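Local coordinates for protein PnpC (Pseudomonas putida, PDB 3N9T) that probably cleaves the aromatic ring of hydroxyquinol between two adjacent hydroxyl-bearing carbons, using a ferric iron and molecular oxygen, at residues D150-Q153 with M159-G162. Sequence-based numbering, arbitrary orientation.
Sequences DVWQ and MYSG. With FE (Fe (III) ion), chain D.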
loop_
_atom_site.group_PDB
_atom_site.type_symbol
_atom_site.label_atom_id
_atom_site.label_comp_id
_atom_site.label_asym_id
_atom_site.label_seq_id
_atom_site.Cartn_x
_atom_site.Cartn_y
_atom_site.Cartn_z
ATOM N N ASP A 150 -28.245 -18.078 5.245
ATOM C CA ASP A 150 -27.110 -18.905 4.773
ATOM C C ASP A 150 -26.110 -18.871 5.876
ATOM O O ASP A 150 -25.689 -17.765 6.285
ATOM C CB ASP A 150 -26.446 -18.274 3.532
ATOM C CG ASP A 150 -27.308 -18.435 2.257
ATOM O OD1 ASP A 150 -27.746 -19.560 1.986
ATOM O OD2 ASP A 150 -27.556 -17.421 1.580
ATOM N N VAL A 151 -25.692 -20.043 6.353
ATOM C CA VAL A 151 -24.773 -20.068 7.519
ATOM C C VAL A 151 -23.590 -20.941 7.199
ATOM O O VAL A 151 -23.723 -21.905 6.462
ATOM C CB VAL A 151 -25.459 -20.578 8.817
ATOM C CG1 VAL A 151 -26.626 -19.680 9.102
ATOM C CG2 VAL A 151 -25.984 -22.050 8.651
ATOM N N TRP A 152 -22.437 -20.616 7.790
ATOM C CA TRP A 152 -21.238 -21.435 7.610
ATOM C C TRP A 152 -20.292 -21.199 8.831
ATOM O O TRP A 152 -20.309 -20.126 9.496
ATOM C CB TRP A 152 -20.598 -21.172 6.214
ATOM C CG TRP A 152 -19.992 -19.793 5.951
ATOM C CD1 TRP A 152 -18.635 -19.444 5.966
ATOM C CD2 TRP A 152 -20.719 -18.560 5.651
ATOM N NE1 TRP A 152 -18.507 -18.067 5.648
ATOM C CE2 TRP A 152 -19.755 -17.527 5.449
ATOM C CE3 TRP A 152 -22.096 -18.253 5.499
ATOM C CZ2 TRP A 152 -20.124 -16.173 5.186
ATOM C CZ3 TRP A 152 -22.468 -16.940 5.221
ATOM C CH2 TRP A 152 -21.469 -15.897 5.089
ATOM N N GLN A 153 -19.501 -22.210 9.146
ATOM C CA GLN A 153 -18.587 -22.159 10.279
ATOM C C GLN A 153 -17.453 -23.166 10.044
ATOM O O GLN A 153 -17.590 -24.094 9.217
ATOM C CB GLN A 153 -19.317 -22.542 11.564
ATOM C CG GLN A 153 -19.848 -23.928 11.654
ATOM C CD GLN A 153 -20.405 -24.246 13.064
ATOM O OE1 GLN A 153 -21.563 -23.988 13.320
ATOM N NE2 GLN A 153 -19.562 -24.759 13.974
ATOM N N MET A 159 -10.868 -25.461 9.994
ATOM C CA MET A 159 -11.047 -25.252 8.548
ATOM C C MET A 159 -12.516 -25.250 8.115
ATOM O O MET A 159 -13.307 -25.988 8.667
ATOM C CB MET A 159 -10.285 -26.301 7.737
ATOM C CG MET A 159 -8.901 -25.821 7.297
ATOM S SD MET A 159 -7.863 -27.156 6.670
ATOM C CE MET A 159 -7.438 -28.005 8.201
ATOM N N TYR A 160 -12.854 -24.401 7.144
ATOM C CA TYR A 160 -14.167 -24.473 6.470
ATOM C C TYR A 160 -14.138 -25.599 5.413
ATOM O O TYR A 160 -13.101 -25.825 4.787
ATOM C CB TYR A 160 -14.508 -23.159 5.814
ATOM C CG TYR A 160 -14.694 -22.078 6.857
ATOM C CD1 TYR A 160 -15.959 -21.752 7.318
ATOM C CD2 TYR A 160 -13.587 -21.406 7.406
ATOM C CE1 TYR A 160 -16.138 -20.750 8.299
ATOM C CE2 TYR A 160 -13.755 -20.413 8.405
ATOM C CZ TYR A 160 -15.032 -20.109 8.849
ATOM O OH TYR A 160 -15.211 -19.185 9.854
ATOM N N SER A 161 -15.254 -26.312 5.228
ATOM C CA SER A 161 -15.369 -27.247 4.098
ATOM C C SER A 161 -15.446 -26.321 2.890
ATOM O O SER A 161 -15.743 -25.148 3.035
ATOM C CB SER A 161 -16.677 -28.072 4.234
ATOM O OG SER A 161 -17.852 -27.258 4.167
ATOM N N GLY A 162 -15.048 -26.751 1.700
ATOM C CA GLY A 162 -13.872 -27.482 1.495
ATOM C C GLY A 162 -12.872 -26.400 1.081
ATOM O O GLY A 162 -12.260 -26.491 0.010
HETATM FE FE FE D . -15.086 -17.219 9.838
HETATM O O HOH W 1 -17.754 -25.275 6.713
HETATM O O HOH W 2 -14.395 -16.057 8.201
#
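The phenol ring of Tyr-160 meets the indole of Trp-152 obliquely: the planes stand at 58°, and the centroids of the phenol and the five-membered ring are 5.7 Å apart. This is the iron site of an intradiol dioxygenase, built on the beta-sandwich catalytic domain: strand 148-152 supplies Trp-152, and the loop that follows it folds back so that Tyr-160, an iron ligand, lies beside Trp-152 and Gln-153. The touch between the rings is narrow, with CD1 of Trp-152 3.7 Å from CE1 of Tyr-160. That same side of the phenol, CD1 and CE1, also presses against the backbone of Gln-153, where Tyr-160 CE1 comes within 3.3 Å of Gln-153 C. CG of Tyr-160 lies anti to its carbonyl carbon (chi1 -65°), a setting that carries the ring past Gln-153 with its hydroxyl end pointing at the metal. Tyr-194, His-218 and His-220 complete the protein ligands. Backbone hydrogen bonding between Trp-152 and His-220 joins strand 148-152 to the antiparallel strand 214-224, linking the strand that packs on one ligand to the strand bearing another. CB of Gln-153 points away from the 159-162 loop; its OE1 is hydrogen-bonded to the Thr-188 hydroxyl and its NE2 to O of Thr-189. Further along, a water ties the two backbones together, donating to O of Gln-153 at 2.8 Å and accepting from N of Ser-161 at 3.1 Å. At the far end of the phenol, Tyr-160 OH binds the iron at 2.0 Å, and a second water sits on the same metal at 2.1 Å.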